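Local coordinates for mutT/nudix family protein (Listeria innocua, PDB 3I9X) that probably acts as a hydrolase of the Nudix family, this chain being the Nudix-domain part of a longer protein, at residues 23-37 with 116-129. Sequence-based numbering, arbitrary orientation.
Sequences RTPDGYTSDMILTTV and GWIISRAFYAIVPP
Trp117 lays its indole across Pro25, whose CG methylene points at the six-membered ring, 4.0 Å from its centroid and only 2° off its normal, a CH-pi contact that sets a compact aliphatic bump on an aromatic face. A chi1 of -178° turns the indole away from the Trp117 amide and back over 23-26, and Arg23 O meets its rim in plane. Ile119 CD1 packs against another flank of the proline, 3.8 Å from Pro25 CB, and Pro25 fits the corner formed by indole and isoleucine. Asp26 ties this end down: its OD1 takes an almost straight bond from Trp117 N (2.9 Å) on the anti side and Arg23 NH2 on the syn side, a salt bridge that holds the carboxylate. Gly27, without a side chain, lets Ile118 CG1 lie close over its backbone.

From here strands 27-37 and 118-126 run parallel, the parallel pair within the mixed sheet of the Nudix alpha/beta/alpha sandwich. Tyr28, Ser30 and Leu34 face helix 82-94, while Ile33 and Tyr124 face helix 161-177. On the face of Tyr28 and Ser30 the tyrosine ring lies alongside Arg121, Tyr28 OH 3.7 Å from Arg121 CB; that hydroxyl bonds Asp108 of the second subunit, and the arginine end reaches Gly105. Small Ser30 fits beside Phe123, OG 3.3 Å from CE2, and bonds Ala82. On the face of Thr29 and Asp31, Asp31 OD2 gathers two hydroxyls, Ser120 OG at 2.8 Å on its anti lone pair and Thr29 OG1 from above the carboxylate plane, and also hydrogen-bonds a glycerol, probably from the crystallisation liquor. Farther along, Leu34 CD1 drops into the shallow hollow over Ala125 CB, with Val127 CG1 at its flank. At the end Thr36 OG1 bonds Val127 O (2.9 Å), and its methyl packs against Pro129.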
loop_
_atom_site.group_PDB
_atom_site.type_symbol
_atom_site.label_atom_id
_atom_site.label_comp_id
_atom_site.label_asym_id
_atom_site.label_seq_id
_atom_site.Cartn_x
_atom_site.Cartn_y
_atom_site.Cartn_z
ATOM N N ARG A 23 13.854 16.346 -0.848
ATOM C CA ARG A 23 13.417 15.375 -1.893
ATOM C C ARG A 23 12.110 14.646 -1.504
ATOM O O ARG A 23 12.096 13.879 -0.533
ATOM C CB ARG A 23 14.526 14.350 -2.104
ATOM C CG ARG A 23 14.230 13.256 -3.157
ATOM C CD ARG A 23 14.659 13.639 -4.600
ATOM N NE ARG A 23 13.525 13.909 -5.503
ATOM C CZ ARG A 23 13.086 13.102 -6.483
ATOM N NH1 ARG A 23 13.648 11.914 -6.730
ATOM N NH2 ARG A 23 12.047 13.487 -7.212
ATOM N N THR A 24 11.040 14.874 -2.266
ATOM C CA THR A 24 9.746 14.244 -2.010
ATOM C C THR A 24 9.281 13.436 -3.234
ATOM O O THR A 24 9.908 13.512 -4.304
ATOM C CB THR A 24 8.686 15.287 -1.657
ATOM O OG1 THR A 24 8.461 16.117 -2.790
ATOM C CG2 THR A 24 9.109 16.145 -0.442
ATOM N N PRO A 25 8.193 12.635 -3.093
ATOM C CA PRO A 25 7.838 11.816 -4.260
ATOM C C PRO A 25 7.199 12.641 -5.357
ATOM O O PRO A 25 6.561 13.665 -5.118
ATOM C CB PRO A 25 6.828 10.806 -3.709
ATOM C CG PRO A 25 6.956 10.900 -2.199
ATOM C CD PRO A 25 7.311 12.333 -1.952
ATOM N N ASP A 26 7.357 12.151 -6.563
ATOM C CA ASP A 26 6.858 12.829 -7.740
ATOM C C ASP A 26 5.436 12.471 -8.063
ATOM O O ASP A 26 4.788 13.162 -8.869
ATOM C CB ASP A 26 7.784 12.514 -8.899
ATOM C CG ASP A 26 9.123 13.105 -8.683
ATOM O OD1 ASP A 26 10.160 12.435 -8.892
ATOM O OD2 ASP A 26 9.117 14.270 -8.216
ATOM N N GLY A 27 4.899 11.440 -7.413
ATOM C CA GLY A 27 3.551 11.007 -7.774
ATOM C C GLY A 27 3.065 9.799 -7.011
ATOM O O GLY A 27 3.843 8.994 -6.537
ATOM N N TYR A 28 1.749 9.707 -6.926
ATOM C CA TYR A 28 1.066 8.584 -6.362
ATOM C C TYR A 28 0.044 8.168 -7.380
ATOM O O TYR A 28 -0.783 8.991 -7.768
ATOM C CB TYR A 28 0.354 9.062 -5.085
ATOM C CG TYR A 28 -0.323 8.014 -4.256
ATOM C CD1 TYR A 28 0.252 6.743 -4.061
ATOM C CD2 TYR A 28 -1.495 8.314 -3.560
ATOM C CE1 TYR A 28 -0.358 5.814 -3.252
ATOM C CE2 TYR A 28 -2.104 7.385 -2.749
ATOM C CZ TYR A 28 -1.541 6.134 -2.579
ATOM O OH TYR A 28 -2.177 5.203 -1.748
ATOM N N THR A 29 0.057 6.887 -7.760
ATOM C CA THR A 29 -0.929 6.343 -8.689
ATOM C C THR A 29 -1.764 5.191 -8.110
ATOM O O THR A 29 -1.377 4.532 -7.150
ATOM C CB THR A 29 -0.287 5.869 -10.004
ATOM O OG1 THR A 29 0.581 4.783 -9.722
ATOM C CG2 THR A 29 0.544 6.973 -10.644
ATOM N N SER A 30 -2.949 5.036 -8.687
ATOM C CA SER A 30 -3.878 3.964 -8.412
ATOM C C SER A 30 -3.963 3.126 -9.682
ATOM O O SER A 30 -4.460 3.608 -10.699
ATOM C CB SER A 30 -5.232 4.571 -8.121
ATOM O OG SER A 30 -6.048 3.668 -7.425
ATOM N N ASP A 31 -3.387 1.931 -9.662
ATOM C CA ASP A 31 -3.358 1.041 -10.843
ATOM C C ASP A 31 -4.220 -0.199 -10.625
ATOM O O ASP A 31 -4.220 -0.786 -9.535
ATOM C CB ASP A 31 -1.903 0.673 -11.153
ATOM C CG ASP A 31 -1.098 1.881 -11.613
ATOM O OD1 ASP A 31 -1.580 2.554 -12.558
ATOM O OD2 ASP A 31 -0.031 2.189 -11.017
ATOM N N MET A 32 -4.929 -0.591 -11.684
ATOM C CA MET A 32 -5.996 -1.581 -11.623
ATOM C C MET A 32 -5.754 -2.797 -12.512
ATOM O O MET A 32 -5.701 -2.687 -13.737
ATOM C CB MET A 32 -7.310 -0.953 -12.064
ATOM C CG MET A 32 -7.638 0.413 -11.338
ATOM S SD MET A 32 -9.380 0.979 -11.588
ATOM C CE MET A 32 -10.004 -0.732 -11.886
ATOM N N ILE A 33 -5.623 -3.954 -11.896
ATOM C CA ILE A 33 -5.670 -5.221 -12.614
ATOM C C ILE A 33 -7.150 -5.555 -12.790
ATOM O O ILE A 33 -7.844 -5.955 -11.839
ATOM C CB ILE A 33 -4.956 -6.275 -11.850
ATOM C CG1 ILE A 33 -3.476 -5.908 -11.764
ATOM C CG2 ILE A 33 -5.101 -7.623 -12.458
ATOM C CD1 ILE A 33 -2.806 -6.114 -13.021
ATOM N N LEU A 34 -7.621 -5.387 -14.013
ATOM C CA LEU A 34 -9.028 -5.545 -14.340
ATOM C C LEU A 34 -9.293 -6.843 -15.059
ATOM O O LEU A 34 -8.985 -6.968 -16.256
ATOM C CB LEU A 34 -9.450 -4.392 -15.242
ATOM C CG LEU A 34 -10.868 -3.896 -15.259
ATOM C CD1 LEU A 34 -11.407 -3.989 -13.841
ATOM C CD2 LEU A 34 -10.904 -2.415 -15.771
ATOM N N THR A 35 -9.875 -7.801 -14.351
ATOM C CA THR A 35 -10.007 -9.165 -14.880
ATOM C C THR A 35 -11.427 -9.661 -15.044
ATOM O O THR A 35 -12.370 -9.119 -14.447
ATOM C CB THR A 35 -9.252 -10.160 -14.025
ATOM O OG1 THR A 35 -9.944 -10.399 -12.806
ATOM C CG2 THR A 35 -7.833 -9.665 -13.713
ATOM N N THR A 36 -11.570 -10.680 -15.885
ATOM C CA THR A 36 -12.820 -11.423 -16.052
ATOM C C THR A 36 -12.492 -12.876 -16.341
ATOM O O THR A 36 -11.327 -13.249 -16.477
ATOM C CB THR A 36 -13.722 -10.859 -17.136
ATOM O OG1 THR A 36 -15.006 -11.496 -17.067
ATOM C CG2 THR A 36 -13.146 -11.062 -18.511
ATOM N N VAL A 37 -13.520 -13.704 -16.355
ATOM C CA VAL A 37 -13.364 -15.106 -16.690
ATOM C C VAL A 37 -14.227 -15.300 -17.923
ATOM O O VAL A 37 -15.351 -14.816 -17.978
ATOM C CB VAL A 37 -13.769 -16.032 -15.535
ATOM C CG1 VAL A 37 -13.926 -17.504 -16.021
ATOM C CG2 VAL A 37 -12.736 -15.986 -14.399
ATOM N N GLY A 116 10.011 9.476 -12.699
ATOM C CA GLY A 116 10.431 9.958 -11.367
ATOM C C GLY A 116 10.179 8.986 -10.195
ATOM O O GLY A 116 10.203 7.769 -10.351
ATOM N N TRP A 117 9.969 9.537 -9.006
ATOM C CA TRP A 117 9.698 8.720 -7.799
ATOM C C TRP A 117 8.169 8.560 -7.690
ATOM O O TRP A 117 7.476 9.466 -7.188
ATOM C CB TRP A 117 10.306 9.415 -6.565
ATOM C CG TRP A 117 10.156 8.705 -5.250
ATOM C CD1 TRP A 117 9.756 7.430 -5.045
ATOM C CD2 TRP A 117 10.479 9.243 -3.962
ATOM N NE1 TRP A 117 9.779 7.142 -3.698
ATOM C CE2 TRP A 117 10.223 8.243 -3.016
ATOM C CE3 TRP A 117 10.969 10.477 -3.525
ATOM C CZ2 TRP A 117 10.452 8.429 -1.648
ATOM C CZ3 TRP A 117 11.183 10.675 -2.159
ATOM C CH2 TRP A 117 10.925 9.659 -1.240
ATOM N N ILE A 118 7.628 7.481 -8.268
ATOM C CA ILE A 118 6.153 7.355 -8.332
ATOM C C ILE A 118 5.769 6.076 -7.608
ATOM O O ILE A 118 6.354 5.016 -7.839
ATOM C CB ILE A 118 5.612 7.431 -9.793
ATOM C CG1 ILE A 118 5.909 8.813 -10.394
ATOM C CG2 ILE A 118 4.111 7.231 -9.840
ATOM C CD1 ILE A 118 5.960 8.819 -11.899
ATOM N N ILE A 119 4.855 6.220 -6.662
ATOM C CA ILE A 119 4.419 5.128 -5.816
ATOM C C ILE A 119 3.047 4.716 -6.320
ATOM O O ILE A 119 2.150 5.579 -6.490
ATOM C CB ILE A 119 4.327 5.592 -4.366
ATOM C CG1 ILE A 119 5.731 5.978 -3.850
ATOM C CG2 ILE A 119 3.703 4.525 -3.477
ATOM C CD1 ILE A 119 5.687 7.221 -2.932
ATOM N N SER A 120 2.920 3.425 -6.644
ATOM C CA SER A 120 1.666 2.867 -7.121
ATOM C C SER A 120 0.947 2.028 -6.076
ATOM O O SER A 120 1.508 1.095 -5.560
ATOM C CB SER A 120 1.909 1.983 -8.342
ATOM O OG SER A 120 0.807 1.120 -8.513
ATOM N N ARG A 121 -0.317 2.339 -5.837
ATOM C CA ARG A 121 -1.221 1.527 -5.063
ATOM C C ARG A 121 -2.028 0.651 -6.037
ATOM O O ARG A 121 -2.765 1.131 -6.900
ATOM C CB ARG A 121 -2.106 2.450 -4.217
ATOM C CG ARG A 121 -3.164 1.799 -3.264
ATOM C CD ARG A 121 -2.699 0.607 -2.640
ATOM N NE ARG A 121 -3.449 0.245 -1.450
ATOM C CZ ARG A 121 -3.239 -0.874 -0.753
ATOM N NH1 ARG A 121 -2.319 -1.749 -1.137
ATOM N NH2 ARG A 121 -3.947 -1.110 0.356
ATOM N N ALA A 122 -1.861 -0.651 -5.929
ATOM C CA ALA A 122 -2.436 -1.544 -6.913
ATOM C C ALA A 122 -3.654 -2.304 -6.383
ATOM O O ALA A 122 -3.678 -2.745 -5.228
ATOM C CB ALA A 122 -1.395 -2.463 -7.398
ATOM N N PHE A 123 -4.672 -2.401 -7.209
ATOM C CA PHE A 123 -5.902 -3.073 -6.866
ATOM C C PHE A 123 -6.206 -4.086 -7.965
ATOM O O PHE A 123 -5.803 -3.862 -9.131
ATOM C CB PHE A 123 -7.063 -2.079 -6.846
ATOM C CG PHE A 123 -6.946 -0.966 -5.803
ATOM C CD1 PHE A 123 -7.589 -1.074 -4.555
ATOM C CD2 PHE A 123 -6.302 0.223 -6.113
ATOM C CE1 PHE A 123 -7.521 -0.057 -3.607
ATOM C CE2 PHE A 123 -6.228 1.265 -5.178
ATOM C CZ PHE A 123 -6.828 1.119 -3.916
ATOM N N TYR A 124 -6.927 -5.158 -7.638
ATOM C CA TYR A 124 -7.608 -5.929 -8.683
ATOM C C TYR A 124 -9.118 -5.932 -8.557
ATOM O O TYR A 124 -9.655 -5.695 -7.499
ATOM C CB TYR A 124 -7.125 -7.361 -8.736
ATOM C CG TYR A 124 -7.528 -8.322 -7.618
ATOM C CD1 TYR A 124 -8.747 -8.975 -7.628
ATOM C CD2 TYR A 124 -6.623 -8.655 -6.632
ATOM C CE1 TYR A 124 -9.061 -9.925 -6.646
ATOM C CE2 TYR A 124 -6.924 -9.580 -5.637
ATOM C CZ TYR A 124 -8.140 -10.216 -5.649
ATOM O OH TYR A 124 -8.413 -11.126 -4.641
ATOM N N ALA A 125 -9.785 -6.224 -9.655
ATOM C CA ALA A 125 -11.228 -6.418 -9.672
ATOM C C ALA A 125 -11.550 -7.561 -10.628
ATOM O O ALA A 125 -10.834 -7.776 -11.626
ATOM C CB ALA A 125 -11.930 -5.146 -10.124
ATOM N N ILE A 126 -12.628 -8.282 -10.315
ATOM C CA ILE A 126 -13.177 -9.322 -11.173
ATOM C C ILE A 126 -14.563 -8.891 -11.632
ATOM O O ILE A 126 -15.485 -8.809 -10.845
ATOM C CB ILE A 126 -13.219 -10.658 -10.463
ATOM C CG1 ILE A 126 -11.812 -11.059 -10.046
ATOM C CG2 ILE A 126 -13.820 -11.773 -11.370
ATOM C CD1 ILE A 126 -11.796 -12.008 -8.901
ATOM N N VAL A 127 -14.705 -8.564 -12.910
ATOM C CA VAL A 127 -15.953 -8.010 -13.400
ATOM C C VAL A 127 -16.524 -8.952 -14.452
ATOM O O VAL A 127 -15.856 -9.895 -14.849
ATOM C CB VAL A 127 -15.744 -6.584 -13.904
ATOM C CG1 VAL A 127 -14.961 -5.776 -12.849
ATOM C CG2 VAL A 127 -15.002 -6.581 -15.243
ATOM N N PRO A 128 -17.803 -8.760 -14.824
ATOM C CA PRO A 128 -18.367 -9.569 -15.878
ATOM C C PRO A 128 -17.697 -9.225 -17.199
ATOM O O PRO A 128 -17.292 -8.078 -17.412
ATOM C CB PRO A 128 -19.871 -9.190 -15.874
ATOM C CG PRO A 128 -20.135 -8.665 -14.485
ATOM C CD PRO A 128 -18.834 -7.905 -14.194
ATOM N N PRO A 129 -17.593 -10.215 -18.086
ATOM C CA PRO A 129 -16.791 -10.052 -19.298
ATOM C C PRO A 129 -17.311 -9.002 -20.244
ATOM O O PRO A 129 -16.523 -8.450 -21.009
ATOM C CB PRO A 129 -16.808 -11.448 -19.943
ATOM C CG PRO A 129 -17.940 -12.162 -19.328
ATOM C CD PRO A 129 -18.231 -11.544 -17.994
#